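Long-range contacts in aminoglycoside phosphotransferase (Mycobacterium smegmatis, PDB 6EF6), which phosphorylates (S)-1-amino-2-propanol, as a kinase associated with the aminoacetone utilization microcompartment: residues I81-D86 with R109-T113; F170-D176 with D254-W260; E178-G182 with L309-L313. One frame throughout, in Å; residues are numbered along the deposited sequence.

The three contacts follow one another in space from the sheet-bearing lobe of a protein-kinase-like fold into the helical lobe. Contact 1 joins helix 78-94 to the approach to strand 112-114, and its centre lies about 16 Å from that of contact 2. The two touch where Ser83 OG probably hydrogen-bonds Gly171 N at 3.0 Å. Contact 2 meets contact 3, centres about 13 Å apart, where Trp175 O packs on Cys180 SG at 3.7 Å. Contacts 1 and 3 stay about 14 Å apart at their nearest atoms. Contacts 2 and 3 border the pocket: the side chain of Asp255 lies about 4 Å from a sodium ion and from bound (2R)-1-methoxypropan-2-amine, which Arg310 of contact 3 touches.

Contact 1. Residues I81-D86 with R109-T113; sequences IESELD and RRVVT
Arg110 and Val111, on the approach to edge strand 112-114, pack against Ile81, Glu82, Leu85 and Asp86 of helix 78-94, which lies by the five-stranded antiparallel sheet of a protein-kinase-like N-terminal lobe. Its place after the third strand, and the salt bridge from Glu84 to Arg69 of strand 64-70, make it the probable counterpart of kinase helix αC. The apolar part centres on one methyl. Val111 has CG1 anti to its backbone N (chi1 -175°), which turns the other branch, CG2, to the helix. There Val111 CG2 meets Ile81 CG2 and Leu85 CD1, each at 3.9 Å, and the aliphatic Glu82 CG approaches the same methyl at 4.0 Å. Ile81 and Leu85 rest on Val127 of strand 124-130, so this patch continues into the sheet.

Arg110 covers the outer side. Its chain runs past Leu85 in the opposite sense, Arg110 CB lying 3.7 Å from Leu85 CD1, and then bends at its third torsion (chi3 -60°). The bend lays the guanidinium with Leu85 CB over one face, toward the rim. Both terminal nitrogens reach the same carboxylate oxygen: Asp86 OD1 is 2.9 Å from Arg110 NH2 and 3.1 Å from Arg110 NH1. OD1 lies near the guanidinium plane, but both nitrogens come to it from the same face of the carboxylate, and the two planes are 35° apart. Water 1 makes a longer link, accepting from Val111 N and donating to Glu82 OE2 at 3.3 Å.

The ion pair is an end-on grip on a single oxygen through two bent bonds, not a paired bidentate match. Two donors on one oxygen would probably help keep Asp86 ionised, while the methyl contacts beneath join the helix to the lead-in of strand 112-114 by apolar packing.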
loop_
_atom_site.group_PDB
_atom_site.type_symbol
_atom_site.label_atom_id
_atom_site.label_comp_id
_atom_site.label_asym_id
_atom_site.label_seq_id
_atom_site.Cartn_x
_atom_site.Cartn_y
_atom_site.Cartn_z
ATOM N N ILE A 81 14.699 -3.597 0.634
ATOM C CA ILE A 81 14.437 -2.577 -0.377
ATOM C C ILE A 81 14.929 -3.054 -1.735
ATOM O O ILE A 81 14.228 -2.927 -2.743
ATOM C CB ILE A 81 15.057 -1.225 0.039
ATOM C CG1 ILE A 81 14.515 -0.745 1.409
ATOM C CG2 ILE A 81 14.791 -0.181 -1.045
ATOM C CD1 ILE A 81 15.201 0.520 2.000
ATOM N N GLU A 82 16.114 -3.669 -1.767
ATOM C CA GLU A 82 16.619 -4.232 -3.018
ATOM C C GLU A 82 15.650 -5.247 -3.617
ATOM O O GLU A 82 15.481 -5.287 -4.835
ATOM C CB GLU A 82 17.983 -4.866 -2.812
ATOM C CG GLU A 82 19.064 -3.835 -2.513
ATOM C CD GLU A 82 20.364 -4.474 -2.080
ATOM O OE1 GLU A 82 20.392 -5.706 -1.874
ATOM O OE2 GLU A 82 21.359 -3.736 -1.938
ATOM N N SER A 83 14.988 -6.059 -2.782
ATOM C CA SER A 83 13.995 -7.004 -3.273
ATOM C C SER A 83 12.792 -6.303 -3.905
ATOM O O SER A 83 12.265 -6.769 -4.924
ATOM C CB SER A 83 13.589 -7.958 -2.153
ATOM O OG SER A 83 14.668 -8.842 -1.854
ATOM N N GLU A 84 12.307 -5.201 -3.307
ATOM C CA GLU A 84 11.255 -4.412 -3.942
ATOM C C GLU A 84 11.720 -3.990 -5.320
ATOM O O GLU A 84 10.980 -4.102 -6.299
ATOM C CB GLU A 84 10.961 -3.160 -3.102
ATOM C CG GLU A 84 9.993 -2.165 -3.795
ATOM C CD GLU A 84 10.131 -0.709 -3.311
ATOM O OE1 GLU A 84 10.917 -0.447 -2.378
ATOM O OE2 GLU A 84 9.436 0.162 -3.885
ATOM N N LEU A 85 12.935 -3.439 -5.395
ATOM C CA LEU A 85 13.465 -2.937 -6.664
ATOM C C LEU A 85 13.628 -4.059 -7.690
ATOM O O LEU A 85 13.434 -3.826 -8.878
ATOM C CB LEU A 85 14.772 -2.148 -6.448
ATOM C CG LEU A 85 14.665 -0.963 -5.444
ATOM C CD1 LEU A 85 15.968 -0.201 -5.417
ATOM C CD2 LEU A 85 13.490 -0.037 -5.703
ATOM N N ASP A 86 13.944 -5.277 -7.252
ATOM C CA ASP A 86 13.988 -6.411 -8.185
ATOM C C ASP A 86 12.607 -6.715 -8.760
ATOM O O ASP A 86 12.478 -7.037 -9.949
ATOM C CB ASP A 86 14.516 -7.645 -7.463
ATOM C CG ASP A 86 16.038 -7.593 -7.207
ATOM O OD1 ASP A 86 16.732 -6.793 -7.885
ATOM O OD2 ASP A 86 16.487 -8.339 -6.317
ATOM N N ARG A 109 24.898 1.967 -7.643
ATOM C CA ARG A 109 24.029 1.260 -6.722
ATOM C C ARG A 109 22.633 1.856 -6.728
ATOM O O ARG A 109 22.425 3.026 -7.061
ATOM C CB ARG A 109 24.658 1.237 -5.341
ATOM C CG ARG A 109 25.958 0.395 -5.408
ATOM C CD ARG A 109 26.795 0.406 -4.149
ATOM N NE ARG A 109 25.968 0.460 -2.947
ATOM C CZ ARG A 109 25.791 1.541 -2.190
ATOM N NH1 ARG A 109 25.010 1.471 -1.119
ATOM N NH2 ARG A 109 26.395 2.688 -2.482
ATOM N N ARG A 110 21.665 1.021 -6.383
ATOM C CA ARG A 110 20.273 1.435 -6.427
ATOM C C ARG A 110 19.797 2.048 -5.125
ATOM O O ARG A 110 18.903 2.892 -5.146
ATOM C CB ARG A 110 19.401 0.228 -6.755
ATOM C CG ARG A 110 19.704 -0.344 -8.116
ATOM C CD ARG A 110 18.808 -1.538 -8.513
ATOM N NE ARG A 110 18.940 -2.630 -7.571
ATOM C CZ ARG A 110 18.155 -3.715 -7.604
ATOM N NH1 ARG A 110 17.263 -3.853 -8.568
ATOM N NH2 ARG A 110 18.302 -4.652 -6.682
ATOM N N VAL A 111 20.319 1.600 -3.993
ATOM C CA VAL A 111 19.933 2.117 -2.682
ATOM C C VAL A 111 21.121 2.863 -2.095
ATOM O O VAL A 111 22.173 2.264 -1.852
ATOM C CB VAL A 111 19.498 0.989 -1.743
ATOM C CG1 VAL A 111 18.985 1.593 -0.417
ATOM C CG2 VAL A 111 18.427 0.129 -2.446
ATOM N N VAL A 112 20.944 4.160 -1.845
ATOM C CA VAL A 112 21.972 4.992 -1.214
ATOM C C VAL A 112 21.646 5.081 0.266
ATOM O O VAL A 112 20.545 5.502 0.629
ATOM C CB VAL A 112 22.006 6.400 -1.834
ATOM C CG1 VAL A 112 22.919 7.320 -1.040
ATOM C CG2 VAL A 112 22.456 6.323 -3.284
ATOM N N THR A 113 22.610 4.748 1.120
ATOM C CA THR A 113 22.452 4.872 2.561
ATOM C C THR A 113 23.276 6.051 3.026
ATOM O O THR A 113 24.474 6.114 2.736
ATOM C CB THR A 113 22.931 3.605 3.275
ATOM O OG1 THR A 113 22.150 2.489 2.841
ATOM C CG2 THR A 113 22.790 3.746 4.788
HETATM O O HOH W 1 21.992 -1.083 -3.736
#

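Contact 2. Residues F170-D176 with D254-W260; sequences FGRFSWD and DDCGFGW
Arg172 turns the edge of its guanidinium to the chain of Asp254 to Cys256. Arg172 NE and Arg172 NH2 grip Cys256 O side-on, at 2.8 and 2.9 Å. Arg172 NH2 also donates to Asp254 O, at 3.0 Å and well above that carbonyl's plane. Bends at chi2 (-70°) and chi3 (-60°) curl the arm there, with Cys256 SG over one guanidinium face.

Trp175 likewise works by its edge: Trp175 NE1 donates to Asp255 O, 2.8 Å away, in a nearly straight bond (162°) in the carbonyl plane. The Phe173 ring brings its CE1 edge to the same oxygen. Phe258 CZ meets the edge of the Phe170 ring at CE2, 3.8 Å away, the side chains running at a slant. The backbones also form a single beta bridge at Ser174 and Phe258, with Phe258 N donating to Phe173 O and Trp175 N to Phe258 O.

Because segment 254-260 follows Asp252, which lines the benzoic acid pocket and binds a sodium ion, the contact ties loop 170-176 to the chain leaving the ligand site. Arg186 makes cation-pi contacts with Phe173 and Trp175; Gly257 and Gly259 hydrogen-bond through their backbones to Ile228 and Gly226, and helix 78-94 receives Phe170 and Arg172 on Ser83.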
loop_
_atom_site.group_PDB
_atom_site.type_symbol
_atom_site.label_atom_id
_atom_site.label_comp_id
_atom_site.label_asym_id
_atom_site.label_seq_id
_atom_site.Cartn_x
_atom_site.Cartn_y
_atom_site.Cartn_z
ATOM N N PHE A 170 15.806 -13.322 -2.509
ATOM C CA PHE A 170 14.670 -12.415 -2.354
ATOM C C PHE A 170 14.150 -12.484 -0.928
ATOM O O PHE A 170 14.004 -13.561 -0.354
ATOM C CB PHE A 170 13.549 -12.855 -3.284
ATOM C CG PHE A 170 12.391 -11.897 -3.346
ATOM C CD1 PHE A 170 12.409 -10.894 -4.281
ATOM C CD2 PHE A 170 11.276 -12.055 -2.548
ATOM C CE1 PHE A 170 11.372 -9.994 -4.363
ATOM C CE2 PHE A 170 10.214 -11.164 -2.652
ATOM C CZ PHE A 170 10.275 -10.162 -3.582
ATOM N N GLY A 171 13.838 -11.322 -0.355
ATOM C CA GLY A 171 13.340 -11.252 0.994
ATOM C C GLY A 171 12.386 -10.095 1.180
ATOM O O GLY A 171 12.789 -8.942 0.986
ATOM N N ARG A 172 11.142 -10.400 1.527
ATOM C CA ARG A 172 10.204 -9.359 1.927
ATOM C C ARG A 172 9.375 -9.882 3.093
ATOM O O ARG A 172 9.210 -11.088 3.253
ATOM C CB ARG A 172 9.228 -8.937 0.822
ATOM C CG ARG A 172 9.883 -8.288 -0.374
ATOM C CD ARG A 172 10.429 -6.895 -0.066
ATOM N NE ARG A 172 9.379 -5.985 0.377
ATOM C CZ ARG A 172 9.530 -4.695 0.631
ATOM N NH1 ARG A 172 10.705 -4.105 0.531
ATOM N NH2 ARG A 172 8.501 -3.987 0.964
ATOM N N PHE A 173 8.860 -8.972 3.902
ATOM C CA PHE A 173 8.020 -9.338 5.034
ATOM C C PHE A 173 6.640 -9.806 4.588
ATOM O O PHE A 173 6.311 -9.840 3.393
ATOM C CB PHE A 173 8.002 -8.226 6.091
ATOM C CG PHE A 173 7.476 -6.861 5.637
ATOM C CD1 PHE A 173 6.706 -6.675 4.490
ATOM C CD2 PHE A 173 7.759 -5.731 6.401
ATOM C CE1 PHE A 173 6.250 -5.426 4.138
ATOM C CE2 PHE A 173 7.250 -4.471 6.035
ATOM C CZ PHE A 173 6.517 -4.328 4.924
ATOM N N SER A 174 5.848 -10.256 5.562
ATOM C CA SER A 174 4.550 -10.882 5.313
ATOM C C SER A 174 3.404 -10.118 5.967
ATOM O O SER A 174 3.559 -9.541 7.064
ATOM C CB SER A 174 4.506 -12.307 5.851
ATOM O OG SER A 174 5.474 -13.101 5.163
ATOM N N TRP A 175 2.263 -10.126 5.281
ATOM C CA TRP A 175 1.016 -9.594 5.787
ATOM C C TRP A 175 0.137 -10.798 6.075
ATOM O O TRP A 175 -0.972 -10.902 5.572
ATOM C CB TRP A 175 0.372 -8.626 4.792
ATOM C CG TRP A 175 1.213 -7.428 4.559
ATOM C CD1 TRP A 175 2.036 -7.153 3.466
ATOM C CD2 TRP A 175 1.347 -6.285 5.429
ATOM N NE1 TRP A 175 2.665 -5.956 3.638
ATOM C CE2 TRP A 175 2.286 -5.405 4.826
ATOM C CE3 TRP A 175 0.794 -5.926 6.679
ATOM C CZ2 TRP A 175 2.648 -4.211 5.400
ATOM C CZ3 TRP A 175 1.198 -4.732 7.265
ATOM C CH2 TRP A 175 2.089 -3.878 6.615
ATOM N N ASP A 176 0.643 -11.700 6.910
ATOM C CA ASP A 176 -0.113 -12.858 7.371
ATOM C C ASP A 176 -0.843 -12.533 8.660
ATOM O O ASP A 176 -0.792 -11.402 9.130
ATOM C CB ASP A 176 0.802 -14.077 7.502
ATOM C CG ASP A 176 1.998 -13.866 8.421
ATOM O OD1 ASP A 176 2.092 -12.807 9.031
ATOM O OD2 ASP A 176 2.807 -14.806 8.525
ATOM N N ASP A 254 6.519 0.187 -1.244
ATOM C CA ASP A 254 7.318 -0.018 -0.044
ATOM C C ASP A 254 6.673 -0.963 0.971
ATOM O O ASP A 254 7.392 -1.400 1.872
ATOM C CB ASP A 254 7.582 1.339 0.616
ATOM C CG ASP A 254 8.628 1.264 1.740
ATOM O OD1 ASP A 254 9.754 0.760 1.539
ATOM O OD2 ASP A 254 8.340 1.759 2.863
ATOM N N ASP A 255 5.393 -1.254 0.894
ATOM C CA ASP A 255 4.743 -2.257 1.741
ATOM C C ASP A 255 4.662 -3.616 1.076
ATOM O O ASP A 255 4.028 -4.519 1.592
ATOM C CB ASP A 255 3.349 -1.835 2.243
ATOM C CG ASP A 255 3.375 -0.854 3.367
ATOM O OD1 ASP A 255 4.420 -0.697 4.012
ATOM O OD2 ASP A 255 2.291 -0.218 3.544
ATOM N N CYS A 256 5.275 -3.799 -0.082
ATOM C CA CYS A 256 5.054 -5.053 -0.794
ATOM C C CYS A 256 5.639 -6.230 -0.013
ATOM O O CYS A 256 6.577 -6.109 0.770
ATOM C CB CYS A 256 5.616 -5.001 -2.219
ATOM S SG CYS A 256 7.417 -5.193 -2.436
ATOM N N GLY A 257 5.011 -7.389 -0.194
ATOM C CA GLY A 257 5.464 -8.587 0.515
ATOM C C GLY A 257 4.426 -9.679 0.360
ATOM O O GLY A 257 3.646 -9.647 -0.564
ATOM N N PHE A 258 4.523 -10.698 1.199
ATOM C CA PHE A 258 3.688 -11.873 1.003
ATOM C C PHE A 258 2.394 -11.675 1.736
ATOM O O PHE A 258 2.403 -11.259 2.880
ATOM C CB PHE A 258 4.471 -13.116 1.440
ATOM C CG PHE A 258 5.686 -13.329 0.604
ATOM C CD1 PHE A 258 5.585 -13.880 -0.665
ATOM C CD2 PHE A 258 6.929 -12.910 1.053
ATOM C CE1 PHE A 258 6.710 -14.068 -1.450
ATOM C CE2 PHE A 258 8.061 -13.083 0.242
ATOM C CZ PHE A 258 7.927 -13.655 -1.012
ATOM N N GLY A 259 1.290 -11.988 1.099
ATOM C CA GLY A 259 -0.018 -11.819 1.704
ATOM C C GLY A 259 -1.097 -12.412 0.822
ATOM O O GLY A 259 -0.789 -12.990 -0.217
ATOM N N TRP A 260 -2.353 -12.299 1.249
ATOM C CA TRP A 260 -3.438 -12.763 0.383
ATOM C C TRP A 260 -3.599 -11.869 -0.823
ATOM O O TRP A 260 -3.697 -10.645 -0.659
ATOM C CB TRP A 260 -4.741 -12.907 1.160
ATOM C CG TRP A 260 -4.739 -14.025 2.166
ATOM C CD1 TRP A 260 -4.978 -15.347 1.899
ATOM C CD2 TRP A 260 -4.421 -13.968 3.564
ATOM N NE1 TRP A 260 -4.853 -16.102 3.021
ATOM C CE2 TRP A 260 -4.524 -15.284 4.069
ATOM C CE3 TRP A 260 -4.138 -12.916 4.455
ATOM C CZ2 TRP A 260 -4.272 -15.610 5.390
ATOM C CZ3 TRP A 260 -3.877 -13.263 5.785
ATOM C CH2 TRP A 260 -3.998 -14.584 6.236
HETATM O O HOH W 2 10.849 -1.336 0.108
HETATM O O HOH W 3 -2.516 -10.161 3.343
#

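Contact 3. Residues E178-G182 with L309-L313; sequences EHCLG and LRRLL
Leu181, past the end of helix 177-180, pushes its two methyls at helix 303-320 of the helical lobe, which carries the pocket residue Arg310. Leu181 CD1 meets Leu309 CD1 at 3.7 Å, the two leucines slanting across each other, while Leu181 CD2 reaches Leu312 CB at 3.9 Å with the side chains at about a right angle. With chi1 at 177°, Leu309 extends away from its own backbone N, and a chi2 of 54° brings CD1 to the incoming leucine. One turn further on, Leu313 straddles Cys180: its CD1 touches Cys180 SG at 3.8 Å, and its CD2 lies against the backbone, 3.6 Å from Cys180 O.

The packing ends at the other side of helix 177-180. Leu181 is partly exposed, as are Glu178 and His179; the His179 side chain does not reach helix 303-320, and the polar ends of Glu178 and His179 turn to Thr184 and Asp176. On the partner helix Arg310, which touches the bound amine, and Arg311 face other ways, to Asp231 and Glu273.

No hydrogen bond crosses, so the short helix meets its partner here by shape and apolar packing alone, while the charged groups beside it are satisfied by partners of their own.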
loop_
_atom_site.group_PDB
_atom_site.type_symbol
_atom_site.label_atom_id
_atom_site.label_comp_id
_atom_site.label_asym_id
_atom_site.label_seq_id
_atom_site.Cartn_x
_atom_site.Cartn_y
_atom_site.Cartn_z
ATOM N N GLU A 178 -0.304 -13.387 11.799
ATOM C CA GLU A 178 0.657 -13.025 12.842
ATOM C C GLU A 178 1.077 -11.558 12.761
ATOM O O GLU A 178 1.149 -10.862 13.784
ATOM C CB GLU A 178 1.880 -13.936 12.740
ATOM C CG GLU A 178 2.986 -13.476 13.726
ATOM C CD GLU A 178 4.169 -14.389 13.801
ATOM O OE1 GLU A 178 4.158 -15.439 13.128
ATOM O OE2 GLU A 178 5.123 -14.011 14.523
ATOM N N HIS A 179 1.357 -11.064 11.565
ATOM C CA HIS A 179 1.950 -9.744 11.421
ATOM C C HIS A 179 0.916 -8.668 11.174
ATOM O O HIS A 179 1.278 -7.492 11.096
ATOM C CB HIS A 179 3.034 -9.726 10.325
ATOM C CG HIS A 179 4.208 -10.577 10.656
ATOM N ND1 HIS A 179 4.284 -11.909 10.321
ATOM C CD2 HIS A 179 5.304 -10.324 11.418
ATOM C CE1 HIS A 179 5.416 -12.420 10.784
ATOM N NE2 HIS A 179 6.036 -11.485 11.479
ATOM N N CYS A 180 -0.362 -9.031 11.047
ATOM C CA CYS A 180 -1.431 -8.054 10.958
ATOM C C CYS A 180 -2.138 -7.869 12.296
ATOM O O CYS A 180 -2.173 -6.764 12.842
ATOM C CB CYS A 180 -2.462 -8.498 9.904
ATOM S SG CYS A 180 -1.882 -8.480 8.167
ATOM N N LEU A 181 -2.715 -8.943 12.817
ATOM C CA LEU A 181 -3.592 -8.932 13.987
ATOM C C LEU A 181 -3.154 -9.885 15.076
ATOM O O LEU A 181 -3.706 -9.817 16.183
ATOM C CB LEU A 181 -5.020 -9.283 13.556
ATOM C CG LEU A 181 -5.580 -8.393 12.459
ATOM C CD1 LEU A 181 -6.934 -8.927 12.026
ATOM C CD2 LEU A 181 -5.725 -6.976 12.941
ATOM N N GLY A 182 -2.172 -10.741 14.851
ATOM C CA GLY A 182 -1.769 -11.733 15.823
ATOM C C GLY A 182 -0.668 -11.288 16.768
ATOM O O GLY A 182 -0.694 -10.169 17.280
ATOM N N LEU A 309 -10.241 -6.666 7.223
ATOM C CA LEU A 309 -8.834 -6.789 7.626
ATOM C C LEU A 309 -8.117 -5.457 7.458
ATOM O O LEU A 309 -7.401 -4.987 8.358
ATOM C CB LEU A 309 -8.154 -7.882 6.773
ATOM C CG LEU A 309 -6.663 -8.080 7.019
ATOM C CD1 LEU A 309 -6.299 -8.340 8.448
ATOM C CD2 LEU A 309 -6.080 -9.177 6.128
ATOM N N ARG A 310 -8.289 -4.816 6.289
ATOM C CA ARG A 310 -7.655 -3.497 6.081
ATOM C C ARG A 310 -8.152 -2.473 7.106
ATOM O O ARG A 310 -7.364 -1.665 7.603
ATOM C CB ARG A 310 -7.934 -3.007 4.644
ATOM C CG ARG A 310 -7.305 -1.695 4.309
ATOM C CD ARG A 310 -5.778 -1.761 4.389
ATOM N NE ARG A 310 -5.139 -0.632 3.709
ATOM C CZ ARG A 310 -3.855 -0.441 3.512
ATOM N NH1 ARG A 310 -2.987 -1.311 4.057
ATOM N NH2 ARG A 310 -3.392 0.621 2.845
ATOM N N ARG A 311 -9.460 -2.478 7.376
ATOM C CA ARG A 311 -10.026 -1.551 8.344
ATOM C C ARG A 311 -9.358 -1.669 9.701
ATOM O O ARG A 311 -8.995 -0.669 10.311
ATOM C CB ARG A 311 -11.501 -1.816 8.490
ATOM C CG ARG A 311 -12.259 -0.768 9.317
ATOM C CD ARG A 311 -12.446 0.546 8.542
ATOM N NE ARG A 311 -13.141 1.552 9.343
ATOM C CZ ARG A 311 -13.718 2.652 8.877
ATOM N NH1 ARG A 311 -13.723 2.865 7.564
ATOM N NH2 ARG A 311 -14.322 3.479 9.679
ATOM N N LEU A 312 -9.185 -2.901 10.217
ATOM C CA LEU A 312 -8.553 -3.081 11.524
ATOM C C LEU A 312 -7.112 -2.639 11.481
ATOM O O LEU A 312 -6.613 -2.057 12.428
ATOM C CB LEU A 312 -8.674 -4.529 12.003
ATOM C CG LEU A 312 -10.076 -5.013 12.337
ATOM C CD1 LEU A 312 -10.001 -6.514 12.760
ATOM C CD2 LEU A 312 -10.635 -4.181 13.450
ATOM N N LEU A 313 -6.402 -2.991 10.398
ATOM C CA LEU A 313 -5.038 -2.545 10.254
ATOM C C LEU A 313 -4.900 -1.034 10.291
ATOM O O LEU A 313 -3.961 -0.504 10.881
ATOM C CB LEU A 313 -4.396 -3.121 9.008
ATOM C CG LEU A 313 -3.898 -4.536 9.117
ATOM C CD1 LEU A 313 -3.726 -5.142 7.732
ATOM C CD2 LEU A 313 -2.592 -4.644 9.939
#